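Local coordinates for protein phosphatase (Thermotoga maritima, PDB 1NF2) that is probably a magnesium-dependent phosphatase of the haloacid dehalogenase family, carrying a separate substrate-binding domain beside its catalytic one, at residues 18-29 and 50-58. Sequence-based numbering, arbitrary orientation.
With SO4 (sulfate ion), chain E.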
ATOM      1  N   LEU A  18      -5.087  13.884   4.321  1.00 41.04           N
ATOM      2  CA  LEU A  18      -5.428  12.493   4.597  1.00 40.68           C
ATOM      3  C   LEU A  18      -6.886  12.246   4.972  1.00 41.19           C
ATOM      4  O   LEU A  18      -7.195  11.314   5.712  1.00 41.30           O
ATOM      5  CB  LEU A  18      -4.514  11.928   5.692  1.00 31.06           C
ATOM      6  CG  LEU A  18      -3.014  11.890   5.384  1.00 30.62           C
ATOM      7  CD1 LEU A  18      -2.309  11.060   6.451  1.00 29.75           C
ATOM      8  CD2 LEU A  18      -2.769  11.287   4.000  1.00 27.64           C
ATOM      9  N   GLU A  19      -7.786  13.075   4.456  1.00 36.87           N
ATOM     10  CA  GLU A  19      -9.203  12.901   4.742  1.00 36.76           C
ATOM     11  C   GLU A  19      -9.970  12.680   3.441  1.00 35.31           C
ATOM     12  O   GLU A  19      -9.485  13.005   2.354  1.00 34.61           O
ATOM     13  CB  GLU A  19      -9.739  14.124   5.493  1.00 47.65           C
ATOM     14  CG  GLU A  19      -9.523  15.437   4.768  1.00 51.83           C
ATOM     15  CD  GLU A  19      -9.567  16.646   5.695  1.00 54.07           C
ATOM     16  OE1 GLU A  19      -9.506  17.791   5.192  1.00 52.91           O
ATOM     17  OE2 GLU A  19      -9.652  16.449   6.926  1.00 56.54           O
ATOM     18  N   ILE A  20     -11.156  12.095   3.556  1.00 32.23           N
ATOM     19  CA  ILE A  20     -12.003  11.826   2.399  1.00 31.05           C
ATOM     20  C   ILE A  20     -13.161  12.823   2.412  1.00 30.19           C
ATOM     21  O   ILE A  20     -13.878  12.915   3.402  1.00 29.50           O
ATOM     22  CB  ILE A  20     -12.586  10.396   2.465  1.00 32.42           C
ATOM     23  CG1 ILE A  20     -11.447   9.373   2.433  1.00 31.76           C
ATOM     24  CG2 ILE A  20     -13.563  10.172   1.320  1.00 31.45           C
ATOM     25  CD1 ILE A  20     -11.905   7.944   2.501  1.00 32.70           C
ATOM     26  N   SER A  21     -13.340  13.565   1.324  1.00 30.32           N
ATOM     27  CA  SER A  21     -14.427  14.540   1.247  1.00 29.37           C
ATOM     28  C   SER A  21     -15.779  13.843   1.388  1.00 29.40           C
ATOM     29  O   SER A  21     -15.909  12.659   1.071  1.00 28.01           O
ATOM     30  CB  SER A  21     -14.388  15.288  -0.092  1.00 27.77           C
ATOM     31  OG  SER A  21     -14.785  14.448  -1.165  1.00 26.60           O
ATOM     32  N   GLU A  22     -16.780  14.577   1.869  1.00 27.43           N
ATOM     33  CA  GLU A  22     -18.122  14.021   2.025  1.00 26.20           C
ATOM     34  C   GLU A  22     -18.674  13.608   0.667  1.00 24.31           C
ATOM     35  O   GLU A  22     -19.365  12.594   0.545  1.00 22.83           O
ATOM     36  CB  GLU A  22     -19.066  15.053   2.661  1.00 34.91           C
ATOM     37  CG  GLU A  22     -18.998  15.129   4.167  1.00 34.25           C
ATOM     38  CD  GLU A  22     -19.497  13.864   4.834  1.00 38.03           C
ATOM     39  OE1 GLU A  22     -20.570  13.366   4.432  1.00 39.23           O
ATOM     40  OE2 GLU A  22     -18.828  13.373   5.769  1.00 39.89           O
ATOM     41  N   LYS A  23     -18.376  14.395  -0.359  1.00 26.42           N
ATOM     42  CA  LYS A  23     -18.869  14.063  -1.687  1.00 28.31           C
ATOM     43  C   LYS A  23     -18.379  12.662  -2.094  1.00 28.88           C
ATOM     44  O   LYS A  23     -19.182  11.805  -2.492  1.00 28.00           O
ATOM     45  CB  LYS A  23     -18.418  15.113  -2.706  1.00 35.71           C
ATOM     46  CG  LYS A  23     -18.954  14.874  -4.113  1.00 39.66           C
ATOM     47  CD  LYS A  23     -18.379  15.851  -5.134  1.00 43.10           C
ATOM     48  CE  LYS A  23     -19.077  17.197  -5.109  1.00 46.82           C
ATOM     49  NZ  LYS A  23     -19.056  17.821  -3.761  1.00 49.73           N
ATOM     50  N   ASP A  24     -17.071  12.420  -1.974  1.00 27.32           N
ATOM     51  CA  ASP A  24     -16.512  11.114  -2.339  1.00 27.42           C
ATOM     52  C   ASP A  24     -17.069  10.024  -1.439  1.00 27.04           C
ATOM     53  O   ASP A  24     -17.373   8.921  -1.899  1.00 26.97           O
ATOM     54  CB  ASP A  24     -14.977  11.102  -2.240  1.00 24.41           C
ATOM     55  CG  ASP A  24     -14.305  11.933  -3.322  1.00 25.30           C
ATOM     56  OD1 ASP A  24     -14.941  12.224  -4.363  1.00 21.31           O
ATOM     57  OD2 ASP A  24     -13.122  12.288  -3.128  1.00 26.58           O
ATOM     58  N   ARG A  25     -17.201  10.326  -0.151  1.00 25.60           N
ATOM     59  CA  ARG A  25     -17.740   9.346   0.781  1.00 26.04           C
ATOM     60  C   ARG A  25     -19.141   8.928   0.354  1.00 26.35           C
ATOM     61  O   ARG A  25     -19.422   7.739   0.223  1.00 25.78           O
ATOM     62  CB  ARG A  25     -17.801   9.912   2.201  1.00 32.42           C
ATOM     63  CG  ARG A  25     -18.278   8.897   3.232  1.00 35.30           C
ATOM     64  CD  ARG A  25     -18.560   9.542   4.583  1.00 37.22           C
ATOM     65  NE  ARG A  25     -19.709  10.444   4.535  1.00 38.56           N
ATOM     66  CZ  ARG A  25     -20.981  10.051   4.491  1.00 39.39           C
ATOM     67  NH1 ARG A  25     -21.289   8.759   4.495  1.00 40.24           N
ATOM     68  NH2 ARG A  25     -21.948  10.954   4.437  1.00 35.86           N
ATOM     69  N   ARG A  26     -20.024   9.900   0.132  1.00 25.75           N
ATOM     70  CA  ARG A  26     -21.390   9.566  -0.265  1.00 26.20           C
ATOM     71  C   ARG A  26     -21.484   8.764  -1.564  1.00 24.61           C
ATOM     72  O   ARG A  26     -22.311   7.861  -1.678  1.00 23.16           O
ATOM     73  CB  ARG A  26     -22.254  10.827  -0.355  1.00 30.47           C
ATOM     74  CG  ARG A  26     -22.843  11.237   0.984  1.00 34.55           C
ATOM     75  CD  ARG A  26     -23.892  12.321   0.815  1.00 39.16           C
ATOM     76  NE  ARG A  26     -23.366  13.655   1.081  1.00 44.00           N
ATOM     77  CZ  ARG A  26     -23.391  14.250   2.271  1.00 44.41           C
ATOM     78  NH1 ARG A  26     -23.922  13.632   3.319  1.00 44.09           N
ATOM     79  NH2 ARG A  26     -22.884  15.466   2.409  1.00 42.97           N
ATOM     80  N   ASN A  27     -20.639   9.079  -2.538  1.00 20.16           N
ATOM     81  CA  ASN A  27     -20.674   8.340  -3.795  1.00 20.97           C
ATOM     82  C   ASN A  27     -20.226   6.901  -3.608  1.00 21.73           C
ATOM     83  O   ASN A  27     -20.774   5.990  -4.234  1.00 22.05           O
ATOM     84  CB  ASN A  27     -19.816   9.028  -4.852  1.00 27.27           C
ATOM     85  CG  ASN A  27     -20.530  10.192  -5.502  1.00 28.90           C
ATOM     86  OD1 ASN A  27     -21.652  10.042  -5.986  1.00 32.16           O
ATOM     87  ND2 ASN A  27     -19.886  11.357  -5.523  1.00 28.48           N
ATOM     88  N   ILE A  28     -19.237   6.689  -2.744  1.00 24.74           N
ATOM     89  CA  ILE A  28     -18.761   5.337  -2.487  1.00 26.67           C
ATOM     90  C   ILE A  28     -19.888   4.563  -1.803  1.00 26.92           C
ATOM     91  O   ILE A  28     -20.182   3.426  -2.175  1.00 26.57           O
ATOM     92  CB  ILE A  28     -17.516   5.318  -1.567  1.00 32.47           C
ATOM     93  CG1 ILE A  28     -16.383   6.149  -2.183  1.00 34.19           C
ATOM     94  CG2 ILE A  28     -17.066   3.881  -1.343  1.00 32.97           C
ATOM     95  CD1 ILE A  28     -15.938   5.704  -3.560  1.00 36.18           C
ATOM     96  N   GLU A  29     -20.507   5.182  -0.796  1.00 25.38           N
ATOM     97  CA  GLU A  29     -21.620   4.571  -0.068  1.00 26.72           C
ATOM     98  C   GLU A  29     -22.689   4.063  -1.032  1.00 27.18           C
ATOM     99  O   GLU A  29     -23.182   2.948  -0.893  1.00 27.44           O
ATOM    100  CB  GLU A  29     -22.253   5.585   0.893  1.00 42.89           C
ATOM    101  CG  GLU A  29     -21.720   5.530   2.311  1.00 46.13           C
ATOM    102  CD  GLU A  29     -22.124   4.256   3.029  1.00 50.15           C
ATOM    103  OE1 GLU A  29     -21.681   4.051   4.181  1.00 52.50           O
ATOM    104  OE2 GLU A  29     -22.889   3.459   2.443  1.00 51.06           O
ATOM    105  N   ASN A  50      -8.805   0.899   9.044  1.00 32.68           N
ATOM    106  CA  ASN A  50      -9.260   1.944   9.953  1.00 33.04           C
ATOM    107  C   ASN A  50      -9.874   3.125   9.216  1.00 32.78           C
ATOM    108  O   ASN A  50     -10.784   3.771   9.729  1.00 34.15           O
ATOM    109  CB  ASN A  50      -8.107   2.423  10.846  1.00 26.98           C
ATOM    110  CG  ASN A  50      -7.875   1.506  12.039  1.00 27.97           C
ATOM    111  OD1 ASN A  50      -8.641   0.568  12.274  1.00 28.32           O
ATOM    112  ND2 ASN A  50      -6.821   1.778  12.802  1.00 26.82           N
ATOM    113  N   VAL A  51      -9.373   3.412   8.020  1.00 29.91           N
ATOM    114  CA  VAL A  51      -9.915   4.502   7.222  1.00 28.76           C
ATOM    115  C   VAL A  51     -11.292   4.054   6.732  1.00 29.41           C
ATOM    116  O   VAL A  51     -12.253   4.829   6.741  1.00 28.22           O
ATOM    117  CB  VAL A  51      -9.012   4.816   6.008  1.00 25.04           C
ATOM    118  CG1 VAL A  51      -9.740   5.733   5.024  1.00 25.78           C
ATOM    119  CG2 VAL A  51      -7.740   5.488   6.481  1.00 23.25           C
ATOM    120  N   GLU A  52     -11.372   2.790   6.330  1.00 26.31           N
ATOM    121  CA  GLU A  52     -12.613   2.206   5.838  1.00 28.80           C
ATOM    122  C   GLU A  52     -13.707   2.262   6.897  1.00 30.70           C
ATOM    123  O   GLU A  52     -14.823   2.695   6.621  1.00 31.20           O
ATOM    124  CB  GLU A  52     -12.390   0.748   5.418  1.00 28.73           C
ATOM    125  CG  GLU A  52     -11.386   0.570   4.287  1.00 27.41           C
ATOM    126  CD  GLU A  52     -11.193  -0.887   3.900  1.00 28.52           C
ATOM    127  OE1 GLU A  52     -10.329  -1.165   3.037  1.00 28.41           O
ATOM    128  OE2 GLU A  52     -11.904  -1.754   4.454  1.00 28.91           O
ATOM    129  N   LYS A  53     -13.387   1.828   8.109  1.00 31.98           N
ATOM    130  CA  LYS A  53     -14.366   1.832   9.183  1.00 33.38           C
ATOM    131  C   LYS A  53     -14.726   3.239   9.652  1.00 34.79           C
ATOM    132  O   LYS A  53     -15.846   3.480  10.096  1.00 34.32           O
ATOM    133  CB  LYS A  53     -13.867   0.980  10.354  1.00 35.99           C
ATOM    134  CG  LYS A  53     -13.985  -0.515  10.081  1.00 39.71           C
ATOM    135  CD  LYS A  53     -13.554  -1.374  11.262  1.00 41.86           C
ATOM    136  CE  LYS A  53     -12.044  -1.394  11.429  1.00 44.07           C
ATOM    137  NZ  LYS A  53     -11.621  -2.348  12.499  1.00 44.94           N
ATOM    138  N   LYS A  54     -13.787   4.171   9.534  1.00 36.58           N
ATOM    139  CA  LYS A  54     -14.033   5.546   9.952  1.00 37.48           C
ATOM    140  C   LYS A  54     -15.060   6.271   9.085  1.00 37.54           C
ATOM    141  O   LYS A  54     -15.939   6.959   9.600  1.00 38.12           O
ATOM    142  CB  LYS A  54     -12.727   6.336   9.941  1.00 36.57           C
ATOM    143  CG  LYS A  54     -12.881   7.813  10.266  1.00 38.06           C
ATOM    144  CD  LYS A  54     -11.533   8.511  10.196  1.00 39.94           C
ATOM    145  CE  LYS A  54     -11.631   9.979  10.554  1.00 40.03           C
ATOM    146  NZ  LYS A  54     -10.297  10.618  10.403  1.00 43.41           N
ATOM    147  N   TYR A  55     -14.944   6.120   7.770  1.00 38.16           N
ATOM    148  CA  TYR A  55     -15.854   6.783   6.837  1.00 38.65           C
ATOM    149  C   TYR A  55     -17.054   5.921   6.468  1.00 39.59           C
ATOM    150  O   TYR A  55     -18.090   6.427   6.046  1.00 39.90           O
ATOM    151  CB  TYR A  55     -15.080   7.210   5.583  1.00 31.95           C
ATOM    152  CG  TYR A  55     -14.105   8.335   5.852  1.00 30.72           C
ATOM    153  CD1 TYR A  55     -14.549   9.651   5.992  1.00 28.32           C
ATOM    154  CD2 TYR A  55     -12.741   8.081   6.011  1.00 30.55           C
ATOM    155  CE1 TYR A  55     -13.656  10.687   6.284  1.00 27.82           C
ATOM    156  CE2 TYR A  55     -11.842   9.108   6.303  1.00 27.06           C
ATOM    157  CZ  TYR A  55     -12.306  10.404   6.437  1.00 27.88           C
ATOM    158  OH  TYR A  55     -11.417  11.409   6.726  1.00 27.48           O
ATOM    159  N   PHE A  56     -16.901   4.615   6.628  1.00 55.80           N
ATOM    160  CA  PHE A  56     -17.966   3.660   6.360  1.00 57.44           C
ATOM    161  C   PHE A  56     -17.819   2.698   7.529  1.00 60.01           C
ATOM    162  O   PHE A  56     -16.720   2.248   7.823  1.00 64.69           O
ATOM    163  CB  PHE A  56     -17.728   2.911   5.039  1.00 33.03           C
ATOM    164  CG  PHE A  56     -17.205   3.779   3.926  1.00 32.26           C
ATOM    165  CD1 PHE A  56     -15.853   4.114   3.863  1.00 32.68           C
ATOM    166  CD2 PHE A  56     -18.062   4.273   2.950  1.00 30.93           C
ATOM    167  CE1 PHE A  56     -15.363   4.929   2.843  1.00 31.83           C
ATOM    168  CE2 PHE A  56     -17.586   5.087   1.925  1.00 31.15           C
ATOM    169  CZ  PHE A  56     -16.230   5.417   1.871  1.00 33.15           C
ATOM    170  N   LYS A  57     -18.905   2.385   8.213  1.00 48.60           N
ATOM    171  CA  LYS A  57     -18.806   1.482   9.354  1.00 47.69           C
ATOM    172  C   LYS A  57     -18.683   0.033   8.900  1.00 46.12           C
ATOM    173  O   LYS A  57     -19.515  -0.806   9.239  1.00 47.31           O
ATOM    174  CB  LYS A  57     -20.024   1.657  10.263  1.00 55.58           C
ATOM    175  CG  LYS A  57     -20.049   2.979  11.039  1.00 59.13           C
ATOM    176  CD  LYS A  57     -19.880   4.201  10.143  1.00 62.52           C
ATOM    177  CE  LYS A  57     -20.937   4.271   9.042  1.00 65.41           C
ATOM    178  NZ  LYS A  57     -22.330   4.307   9.571  1.00 68.65           N
ATOM    179  N   ARG A  58     -17.633  -0.258   8.135  1.00 32.57           N
ATOM    180  CA  ARG A  58     -17.408  -1.607   7.626  1.00 30.07           C
ATOM    181  C   ARG A  58     -16.055  -1.731   6.926  1.00 28.09           C
ATOM    182  O   ARG A  58     -15.317  -0.761   6.803  1.00 26.51           O
ATOM    183  CB  ARG A  58     -18.507  -1.970   6.629  1.00 41.12           C
ATOM    184  CG  ARG A  58     -18.610  -0.981   5.484  1.00 43.00           C
ATOM    185  CD  ARG A  58     -19.367  -1.556   4.297  1.00 46.61           C
ATOM    186  NE  ARG A  58     -18.647  -2.676   3.692  1.00 50.14           N
ATOM    187  CZ  ARG A  58     -19.001  -3.271   2.555  1.00 50.19           C
ATOM    188  NH1 ARG A  58     -20.070  -2.852   1.890  1.00 49.37           N
ATOM    189  NH2 ARG A  58     -18.285  -4.288   2.085  1.00 49.17           N
TER
HETATM  190  S   SO4 E 281     -25.827  11.118   4.730  0.77 37.45           S
HETATM  191  O1  SO4 E 281     -26.496   9.908   5.251  0.91 38.13           O
HETATM  192  O2  SO4 E 281     -24.553  11.310   5.444  1.00 38.51           O
HETATM  193  O3  SO4 E 281     -25.567  10.957   3.285  0.97 39.85           O
HETATM  194  O4  SO4 E 281     -26.689  12.296   4.944  0.88 37.27           O
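Ile20 lies against one face of the Tyr55 ring: its CB sits 3.9 Å from the ring centroid and only 7° off the normal, a CH-pi contact over the centre. With CG1 anti to the carbonyl carbon (chi1 -62°), the longer branch runs on across the same face until Ile20 CD1 meets Tyr55 CD2 at 3.6 Å and also reaches Val51 CG1. At the phenol end, Ile20 N donates a weak hydrogen bond to Tyr55 OH (3.3 Å).

Further along, Phe56 turns its CE2 corner into helix 22-31, where Ile28 CB approaches to 3.5 Å, the two side chains crossing at about a right angle. Glu29 OE1 comes up to that ring's edge near its plane. Within the Rossmann-like HAD core, the contact thus joins helix 22-31 and the loop leading into it to the C-terminal end of helix 45-55 and the residue just after it. Strand 36-40 follows the first helix and precedes the second; its Val37 touches Ile28 and its Phe39 touches Phe56.

Arg25 CD packs 3.5 Å from Tyr55 O, at the edge of the tyrosine ring near its plane, and Arg25 CG faces Phe56 CE2. A bend at chi3 (67°) then brings the guanidinium back to Glu22, whose OE1 accepts from both NE and NH2 of Arg25, the latter at 2.8 Å through the syn lone pair. With an alanine here, the Glu22 carboxylate is likely to lose this two-nitrogen grip, and a gap to open beside Tyr55 O. Arg25 NH2 also bonds O2 of a sulfate, probably from the crystallisation liquor, and Arg26 NH1 reaches sulfate O3 at 3.1 Å. At the helix start, Ser21 OG caps Asp24 N.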